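Obg-like ATPase 1 (Schizosaccharomyces pombe, PDB 1NI3) hydrolyses ATP, and GTP with lower efficiency, and negatively regulates the G2/M transition of the cell cycle. Local coordinates at residues L21-V26 and V116-Q121; E60-V65 and F86-D91; F90-L95 and S111-V116. One frame throughout, in Å; residues are numbered along the deposited sequence.

The three contacts lie within the G domain and gather around strand 81-90: interaction 2 sets 60-65 against it, interaction 3 begins at its end, and strand 22-27 of interaction 1, itself paired with 118-124, is its neighbour. The centres of interactions 1 and 2 are about 10 Å apart, and backbone hydrogen bonds from Phe90 N to Thr23 O and from Ile25 N to Phe90 O, both 2.7 Å, join them. Interaction 3 shares Phe90 and Asp91 with interaction 2 and Val116 with interaction 1. Interactions 1 and 3 lie nearest the predicted nucleotide site: the side chain of Lys33 in the P-loop is about 4 Å from that of Ile25 and about 7 Å from that of Ile92.

Interaction 1: L21-V26 and V116-Q121; sequences LKTGIV and VDAIYQ
The parallel core of the central sheet of the P-loop GTPase fold is built here, where Gly24 and Val26, on the strand that runs into the P-loop, bond to Ala118 and Tyr120 of strand 118-124. Gly24 uses both its backbone groups: its N donates to Ala118 O at 3.0 Å, and its O accepts from Tyr120 N. Val26 N then reaches Tyr120 O at 2.8 Å.

Ahead of this regular pairing Asp117 fastens the strand entrance. Its CG lies beside the backbone N and anti to the carbonyl carbon (chi1 -52°), an arrangement that turns the carboxylate toward the backbone N of Lys22. OD2 receives Lys22 N at 3.0 Å in an almost straight bond (173°), met on the anti side of the carboxylate, while Asp117 N returns a bond to Lys22 O. OD1 forms a salt bridge with Arg16, which leaves the carboxylate held at both oxygens.

On the face of Thr23, Ile25, Ala118 and Tyr120, the tyrosine ring lies obliquely beside Thr23. Both hydroxyls bond beyond this pair, Thr23 OG1 to Thr88 O and Tyr120 OH to Ile297 O. The opposite face is largely apolar, with Gln121 at its end; Val26 touches Phe109 and Val113 of helix 107-113, and Ile119 touches Val113. There Val26 CB sits 3.6 Å from Ile119 CG2, and Val26 CG2 lies 3.8 Å from Ile119 CD1.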
loop_
_atom_site.group_PDB
_atom_site.type_symbol
_atom_site.label_atom_id
_atom_site.label_comp_id
_atom_site.label_asym_id
_atom_site.label_seq_id
_atom_site.Cartn_x
_atom_site.Cartn_y
_atom_site.Cartn_z
ATOM N N LEU A 21 -0.062 7.309 -4.299
ATOM C CA LEU A 21 -0.158 5.896 -4.666
ATOM C C LEU A 21 -1.356 5.347 -3.883
ATOM O O LEU A 21 -1.636 5.818 -2.779
ATOM C CB LEU A 21 1.119 5.169 -4.237
ATOM C CG LEU A 21 2.403 5.746 -4.823
ATOM C CD1 LEU A 21 3.662 5.049 -4.293
ATOM C CD2 LEU A 21 2.293 5.596 -6.317
ATOM N N LYS A 22 -2.075 4.377 -4.438
ATOM C CA LYS A 22 -3.237 3.823 -3.736
ATOM C C LYS A 22 -3.206 2.288 -3.646
ATOM O O LYS A 22 -2.446 1.633 -4.359
ATOM C CB LYS A 22 -4.516 4.294 -4.435
ATOM C CG LYS A 22 -4.526 4.059 -5.948
ATOM C CD LYS A 22 -5.557 4.907 -6.702
ATOM C CE LYS A 22 -5.167 6.390 -6.745
ATOM N NZ LYS A 22 -5.116 7.018 -5.388
ATOM N N THR A 23 -4.014 1.724 -2.749
ATOM C CA THR A 23 -4.084 0.277 -2.571
ATOM C C THR A 23 -5.533 -0.138 -2.795
ATOM O O THR A 23 -6.454 0.625 -2.480
ATOM C CB THR A 23 -3.718 -0.151 -1.138
ATOM O OG1 THR A 23 -4.753 0.257 -0.233
ATOM C CG2 THR A 23 -2.422 0.497 -0.699
ATOM N N GLY A 24 -5.737 -1.338 -3.338
ATOM C CA GLY A 24 -7.085 -1.829 -3.586
ATOM C C GLY A 24 -7.260 -3.170 -2.909
ATOM O O GLY A 24 -6.285 -3.903 -2.751
ATOM N N ILE A 25 -8.480 -3.479 -2.475
ATOM C CA ILE A 25 -8.748 -4.756 -1.815
ATOM C C ILE A 25 -9.116 -5.887 -2.795
ATOM O O ILE A 25 -10.150 -5.844 -3.469
ATOM C CB ILE A 25 -9.879 -4.614 -0.813
ATOM C CG1 ILE A 25 -9.512 -3.523 0.188
ATOM C CG2 ILE A 25 -10.173 -5.964 -0.144
ATOM C CD1 ILE A 25 -10.459 -3.396 1.371
ATOM N N VAL A 26 -8.262 -6.902 -2.844
ATOM C CA VAL A 26 -8.424 -8.056 -3.719
ATOM C C VAL A 26 -8.835 -9.295 -2.930
ATOM O O VAL A 26 -8.346 -9.540 -1.819
ATOM C CB VAL A 26 -7.101 -8.365 -4.447
ATOM C CG1 VAL A 26 -7.043 -9.830 -4.849
ATOM C CG2 VAL A 26 -6.966 -7.458 -5.652
ATOM N N VAL A 116 -4.437 0.484 -9.393
ATOM C CA VAL A 116 -3.962 0.528 -8.015
ATOM C C VAL A 116 -2.443 0.231 -7.947
ATOM O O VAL A 116 -1.832 -0.130 -8.960
ATOM C CB VAL A 116 -4.828 -0.460 -7.178
ATOM C CG1 VAL A 116 -4.001 -1.601 -6.617
ATOM C CG2 VAL A 116 -5.590 0.295 -6.122
ATOM N N ASP A 117 -1.819 0.393 -6.780
ATOM C CA ASP A 117 -0.368 0.170 -6.664
ATOM C C ASP A 117 0.066 -0.871 -5.625
ATOM O O ASP A 117 1.201 -1.337 -5.658
ATOM C CB ASP A 117 0.311 1.492 -6.350
ATOM C CG ASP A 117 -0.080 2.567 -7.313
ATOM O OD1 ASP A 117 0.599 2.691 -8.362
ATOM O OD2 ASP A 117 -1.081 3.271 -7.042
ATOM N N ALA A 118 -0.833 -1.212 -4.701
ATOM C CA ALA A 118 -0.575 -2.203 -3.659
ATOM C C ALA A 118 -1.862 -2.974 -3.382
ATOM O O ALA A 118 -2.912 -2.383 -3.122
ATOM C CB ALA A 118 -0.074 -1.513 -2.404
ATOM N N ILE A 119 -1.756 -4.295 -3.427
ATOM C CA ILE A 119 -2.887 -5.176 -3.217
ATOM C C ILE A 119 -3.055 -5.721 -1.804
ATOM O O ILE A 119 -2.096 -6.155 -1.156
ATOM C CB ILE A 119 -2.812 -6.385 -4.185
ATOM C CG1 ILE A 119 -3.259 -5.971 -5.574
ATOM C CG2 ILE A 119 -3.681 -7.527 -3.694
ATOM C CD1 ILE A 119 -3.316 -7.092 -6.523
ATOM N N TYR A 120 -4.295 -5.684 -1.340
ATOM C CA TYR A 120 -4.652 -6.205 -0.036
ATOM C C TYR A 120 -5.429 -7.477 -0.340
ATOM O O TYR A 120 -6.617 -7.414 -0.636
ATOM C CB TYR A 120 -5.560 -5.224 0.681
ATOM C CG TYR A 120 -4.814 -4.197 1.497
ATOM C CD1 TYR A 120 -3.924 -4.594 2.474
ATOM C CD2 TYR A 120 -5.049 -2.833 1.337
ATOM C CE1 TYR A 120 -3.288 -3.676 3.283
ATOM C CE2 TYR A 120 -4.423 -1.893 2.144
ATOM C CZ TYR A 120 -3.542 -2.327 3.119
ATOM O OH TYR A 120 -2.919 -1.437 3.953
ATOM N N GLN A 121 -4.772 -8.629 -0.270
ATOM C CA GLN A 121 -5.419 -9.905 -0.582
ATOM C C GLN A 121 -6.037 -10.600 0.608
ATOM O O GLN A 121 -5.336 -11.172 1.438
ATOM C CB GLN A 121 -4.414 -10.846 -1.253
ATOM C CG GLN A 121 -4.988 -12.182 -1.703
ATOM C CD GLN A 121 -4.250 -12.727 -2.909
ATOM O OE1 GLN A 121 -4.141 -13.940 -3.104
ATOM N NE2 GLN A 121 -3.744 -11.823 -3.737
#

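Interaction 2: E60-V65 and F86-D91; sequences EAKVAV and FLTVFD
Lys62 and Thr88 lie side by side and point the same way on one face of an antiparallel strand pair. The lysine chain is bent at chi2 (-67°) and extended beyond, which brings NZ over the strand toward both Glu60 and Thr88. NZ makes a salt bridge with Glu60 OE2 at 3.1 Å and a weak hydrogen bond with Thr88 OG1 at 3.3 Å. Thr88 OG1, set beside the backbone N, faces the ammonium, while its methyl CG2 packs by the Glu60 carboxylate.

Glu60 rises extended from its strand, with CG anti to the backbone N (chi1 178°), and crosses the Phe90 ring at a slant. Its CB, CG and CD follow the CE2 and CZ end of the ring, CG lying 3.7 Å from Phe90 CZ, and the carboxylate and ring planes are only 24° apart. At the other end of the same face, Phe86 swings its ring across the neighbouring strand, and CE2 rests 3.8 Å from Ala64 CB.

Beneath, the face of Ala61, Val63, Leu87 and Val89 is apolar. Val63 CG2 meets Val89 CG2 at 3.8 Å, and Ala61 and Val63 continue onto Phe37 and Ile40 of helix 33-42.

Two hydrogen-bonded pairs fix the register, Ala61 with Val89 and Val63 with Leu87; in the second, Leu87 N donates to Val63 O at 2.8 Å. One antiparallel strand set against an otherwise parallel sheet is characteristic of Ras-like G domains.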
loop_
_atom_site.group_PDB
_atom_site.type_symbol
_atom_site.label_atom_id
_atom_site.label_comp_id
_atom_site.label_asym_id
_atom_site.label_seq_id
_atom_site.Cartn_x
_atom_site.Cartn_y
_atom_site.Cartn_z
ATOM N N GLU A 60 -14.129 4.405 -2.465
ATOM C CA GLU A 60 -12.832 4.882 -2.017
ATOM C C GLU A 60 -12.876 5.259 -0.550
ATOM O O GLU A 60 -13.805 5.924 -0.097
ATOM C CB GLU A 60 -12.391 6.111 -2.819
ATOM C CG GLU A 60 -11.055 6.678 -2.358
ATOM C CD GLU A 60 -10.514 7.750 -3.283
ATOM O OE1 GLU A 60 -11.243 8.733 -3.537
ATOM O OE2 GLU A 60 -9.365 7.609 -3.763
ATOM N N ALA A 61 -11.856 4.837 0.183
ATOM C CA ALA A 61 -11.747 5.157 1.593
ATOM C C ALA A 61 -10.391 5.820 1.841
ATOM O O ALA A 61 -9.362 5.341 1.358
ATOM C CB ALA A 61 -11.889 3.888 2.433
ATOM N N LYS A 62 -10.412 6.949 2.551
ATOM C CA LYS A 62 -9.196 7.690 2.911
ATOM C C LYS A 62 -8.920 7.326 4.372
ATOM O O LYS A 62 -9.453 7.969 5.277
ATOM C CB LYS A 62 -9.427 9.209 2.845
ATOM C CG LYS A 62 -9.801 9.801 1.491
ATOM C CD LYS A 62 -8.658 9.688 0.503
ATOM C CE LYS A 62 -9.053 10.104 -0.908
ATOM N NZ LYS A 62 -8.018 9.651 -1.887
ATOM N N VAL A 63 -8.112 6.300 4.618
ATOM C CA VAL A 63 -7.842 5.897 6.001
ATOM C C VAL A 63 -6.668 6.685 6.585
ATOM O O VAL A 63 -5.616 6.818 5.954
ATOM C CB VAL A 63 -7.529 4.393 6.088
ATOM C CG1 VAL A 63 -7.586 3.914 7.536
ATOM C CG2 VAL A 63 -8.500 3.644 5.231
ATOM N N ALA A 64 -6.839 7.196 7.798
ATOM C CA ALA A 64 -5.784 7.965 8.434
ATOM C C ALA A 64 -4.634 7.066 8.827
ATOM O O ALA A 64 -4.838 6.039 9.467
ATOM C CB ALA A 64 -6.325 8.692 9.649
ATOM N N VAL A 65 -3.423 7.457 8.436
ATOM C CA VAL A 65 -2.233 6.675 8.762
ATOM C C VAL A 65 -1.842 6.948 10.205
ATOM O O VAL A 65 -1.602 8.099 10.592
ATOM C CB VAL A 65 -1.030 7.060 7.903
ATOM C CG1 VAL A 65 0.068 6.042 8.097
ATOM C CG2 VAL A 65 -1.437 7.181 6.451
ATOM N N PHE A 86 -2.725 10.067 4.955
ATOM C CA PHE A 86 -3.798 9.192 4.520
ATOM C C PHE A 86 -3.391 8.127 3.528
ATOM O O PHE A 86 -2.638 8.400 2.589
ATOM C CB PHE A 86 -4.945 10.010 3.934
ATOM C CG PHE A 86 -5.690 10.803 4.961
ATOM C CD1 PHE A 86 -5.399 12.138 5.183
ATOM C CD2 PHE A 86 -6.667 10.199 5.745
ATOM C CE1 PHE A 86 -6.078 12.872 6.173
ATOM C CE2 PHE A 86 -7.347 10.925 6.736
ATOM C CZ PHE A 86 -7.049 12.263 6.948
ATOM N N LEU A 87 -3.869 6.903 3.763
ATOM C CA LEU A 87 -3.636 5.775 2.853
ATOM C C LEU A 87 -4.953 5.556 2.116
ATOM O O LEU A 87 -6.006 5.362 2.736
ATOM C CB LEU A 87 -3.290 4.469 3.591
ATOM C CG LEU A 87 -3.287 3.242 2.653
ATOM C CD1 LEU A 87 -2.142 3.366 1.665
ATOM C CD2 LEU A 87 -3.164 1.951 3.433
ATOM N N THR A 88 -4.895 5.603 0.795
ATOM C CA THR A 88 -6.079 5.396 -0.022
ATOM C C THR A 88 -6.335 3.885 -0.167
ATOM O O THR A 88 -5.421 3.100 -0.443
ATOM C CB THR A 88 -5.891 6.053 -1.400
ATOM O OG1 THR A 88 -5.653 7.453 -1.212
ATOM C CG2 THR A 88 -7.129 5.867 -2.267
ATOM N N VAL A 89 -7.577 3.469 0.051
ATOM C CA VAL A 89 -7.924 2.062 -0.058
ATOM C C VAL A 89 -9.165 1.907 -0.930
ATOM O O VAL A 89 -10.228 2.435 -0.609
ATOM C CB VAL A 89 -8.172 1.462 1.347
ATOM C CG1 VAL A 89 -8.418 -0.042 1.250
ATOM C CG2 VAL A 89 -6.997 1.758 2.248
ATOM N N PHE A 90 -9.019 1.179 -2.036
ATOM C CA PHE A 90 -10.129 0.969 -2.957
ATOM C C PHE A 90 -10.847 -0.361 -2.852
ATOM O O PHE A 90 -10.228 -1.429 -2.701
ATOM C CB PHE A 90 -9.686 1.173 -4.401
ATOM C CG PHE A 90 -9.798 2.596 -4.861
ATOM C CD1 PHE A 90 -8.664 3.340 -5.150
ATOM C CD2 PHE A 90 -11.044 3.214 -4.970
ATOM C CE1 PHE A 90 -8.767 4.673 -5.535
ATOM C CE2 PHE A 90 -11.152 4.553 -5.356
ATOM C CZ PHE A 90 -10.019 5.283 -5.640
ATOM N N ASP A 91 -12.171 -0.267 -2.930
ATOM C CA ASP A 91 -13.050 -1.421 -2.876
ATOM C C ASP A 91 -13.273 -1.933 -4.301
ATOM O O ASP A 91 -14.317 -1.717 -4.906
ATOM C CB ASP A 91 -14.374 -1.027 -2.233
ATOM C CG ASP A 91 -15.384 -2.140 -2.274
ATOM O OD1 ASP A 91 -14.970 -3.310 -2.108
ATOM O OD2 ASP A 91 -16.587 -1.850 -2.462
#

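Interaction 3: F90-L95 and S111-V116; sequences FDIAGL and SHVRAV
Ile92 and Leu95 pack on Val113 and His112 where the DxxG (G3) motif, here Asp91 to Gly94, faces helix 107-113 of the G domain. Leu95 follows the motif directly, at the position where Ras-like GTPases carry a glutamine.

The inner part is close and apolar. Ile92 CG2, anti to the backbone N while CG1 lies beside it (chi1 -51°), meets Val113 CG2 at 3.8 Å, and the two side chains cross at about a right angle. Phe109 on the same helix also touches Ile92, and Val113 reaches on to Val26. Phe90 adds a looser contact at the strand end, its CD1 4.4 Å from Val116 CG2.

Leu95 and His112, both partly exposed, form the outer part. His112 lays one imidazole face beneath Leu95 and also touches Thr96. An alanine at this position would remove the ring and probably leave Leu95 CB without its flat support, with the turn through the motif freer to move. That turn is held within itself by Leu95 N, which donates to Ile92 O at 2.9 Å and also to Asp91 O. Leu95 CB stands 3.9 Å from the centroid of the His112 ring, a CH-pi contact only 1° off the ring normal.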
loop_
_atom_site.group_PDB
_atom_site.type_symbol
_atom_site.label_atom_id
_atom_site.label_comp_id
_atom_site.label_asym_id
_atom_site.label_seq_id
_atom_site.Cartn_x
_atom_site.Cartn_y
_atom_site.Cartn_z
ATOM N N PHE A 90 -9.019 1.179 -2.036
ATOM C CA PHE A 90 -10.129 0.969 -2.957
ATOM C C PHE A 90 -10.847 -0.361 -2.852
ATOM O O PHE A 90 -10.228 -1.429 -2.701
ATOM C CB PHE A 90 -9.686 1.173 -4.401
ATOM C CG PHE A 90 -9.798 2.596 -4.861
ATOM C CD1 PHE A 90 -8.664 3.340 -5.150
ATOM C CD2 PHE A 90 -11.044 3.214 -4.970
ATOM C CE1 PHE A 90 -8.767 4.673 -5.535
ATOM C CE2 PHE A 90 -11.152 4.553 -5.356
ATOM C CZ PHE A 90 -10.019 5.283 -5.640
ATOM N N ASP A 91 -12.171 -0.267 -2.930
ATOM C CA ASP A 91 -13.050 -1.421 -2.876
ATOM C C ASP A 91 -13.273 -1.933 -4.301
ATOM O O ASP A 91 -14.317 -1.717 -4.906
ATOM C CB ASP A 91 -14.374 -1.027 -2.233
ATOM C CG ASP A 91 -15.384 -2.140 -2.274
ATOM O OD1 ASP A 91 -14.970 -3.310 -2.108
ATOM O OD2 ASP A 91 -16.587 -1.850 -2.462
ATOM N N ILE A 92 -12.259 -2.612 -4.823
ATOM C CA ILE A 92 -12.287 -3.178 -6.162
ATOM C C ILE A 92 -13.635 -3.844 -6.458
ATOM O O ILE A 92 -14.277 -3.535 -7.464
ATOM C CB ILE A 92 -11.157 -4.209 -6.333
ATOM C CG1 ILE A 92 -9.833 -3.583 -5.893
ATOM C CG2 ILE A 92 -11.097 -4.670 -7.787
ATOM C CD1 ILE A 92 -9.465 -2.337 -6.666
ATOM N N ALA A 93 -14.057 -4.761 -5.590
ATOM C CA ALA A 93 -15.329 -5.443 -5.790
ATOM C C ALA A 93 -16.439 -4.421 -6.015
ATOM O O ALA A 93 -17.175 -4.503 -6.989
ATOM C CB ALA A 93 -15.651 -6.311 -4.595
ATOM N N GLY A 94 -16.557 -3.454 -5.119
ATOM C CA GLY A 94 -17.591 -2.451 -5.266
ATOM C C GLY A 94 -17.575 -1.707 -6.588
ATOM O O GLY A 94 -18.618 -1.224 -7.031
ATOM N N LEU A 95 -16.406 -1.612 -7.219
ATOM C CA LEU A 95 -16.266 -0.893 -8.491
ATOM C C LEU A 95 -16.673 -1.706 -9.703
ATOM O O LEU A 95 -16.418 -1.299 -10.831
ATOM C CB LEU A 95 -14.826 -0.429 -8.691
ATOM C CG LEU A 95 -14.385 0.705 -7.774
ATOM C CD1 LEU A 95 -12.872 0.827 -7.803
ATOM C CD2 LEU A 95 -15.058 1.993 -8.211
ATOM N N SER A 111 -9.320 -5.199 -14.385
ATOM C CA SER A 111 -9.173 -3.899 -15.046
ATOM C C SER A 111 -9.104 -2.731 -14.061
ATOM O O SER A 111 -8.520 -1.704 -14.365
ATOM C CB SER A 111 -10.291 -3.667 -16.085
ATOM O OG SER A 111 -11.497 -3.239 -15.473
ATOM N N HIS A 112 -9.686 -2.911 -12.880
ATOM C CA HIS A 112 -9.695 -1.888 -11.828
ATOM C C HIS A 112 -8.496 -1.996 -10.916
ATOM O O HIS A 112 -8.014 -1.008 -10.366
ATOM C CB HIS A 112 -10.951 -2.008 -10.975
ATOM C CG HIS A 112 -12.157 -1.402 -11.608
ATOM N ND1 HIS A 112 -12.261 -0.054 -11.835
ATOM C CD2 HIS A 112 -13.284 -1.970 -12.101
ATOM C CE1 HIS A 112 -13.411 0.194 -12.452
ATOM N NE2 HIS A 112 -14.041 -0.949 -12.622
ATOM N N VAL A 113 -8.041 -3.222 -10.734
ATOM C CA VAL A 113 -6.882 -3.482 -9.910
ATOM C C VAL A 113 -5.682 -2.767 -10.524
ATOM O O VAL A 113 -4.841 -2.213 -9.813
ATOM C CB VAL A 113 -6.600 -4.985 -9.842
ATOM C CG1 VAL A 113 -5.198 -5.235 -9.307
ATOM C CG2 VAL A 113 -7.626 -5.655 -8.951
ATOM N N ARG A 114 -5.622 -2.766 -11.851
ATOM C CA ARG A 114 -4.530 -2.125 -12.571
ATOM C C ARG A 114 -4.354 -0.674 -12.177
ATOM O O ARG A 114 -3.254 -0.143 -12.229
ATOM C CB ARG A 114 -4.773 -2.203 -14.091
ATOM C CG ARG A 114 -4.737 -3.602 -14.677
ATOM C CD ARG A 114 -5.211 -3.639 -16.126
ATOM N NE ARG A 114 -5.168 -4.995 -16.679
ATOM C CZ ARG A 114 -4.063 -5.580 -17.132
ATOM N NH1 ARG A 114 -2.904 -4.930 -17.109
ATOM N NH2 ARG A 114 -4.112 -6.822 -17.597
ATOM N N ALA A 115 -5.439 -0.036 -11.781
ATOM C CA ALA A 115 -5.363 1.370 -11.432
ATOM C C ALA A 115 -4.844 1.575 -10.021
ATOM O O ALA A 115 -4.789 2.696 -9.516
ATOM C CB ALA A 115 -6.733 2.012 -11.574
ATOM N N VAL A 116 -4.437 0.484 -9.393
ATOM C CA VAL A 116 -3.962 0.528 -8.015
ATOM C C VAL A 116 -2.443 0.231 -7.947
ATOM O O VAL A 116 -1.832 -0.130 -8.960
ATOM C CB VAL A 116 -4.828 -0.460 -7.178
ATOM C CG1 VAL A 116 -4.001 -1.601 -6.617
ATOM C CG2 VAL A 116 -5.590 0.295 -6.122
#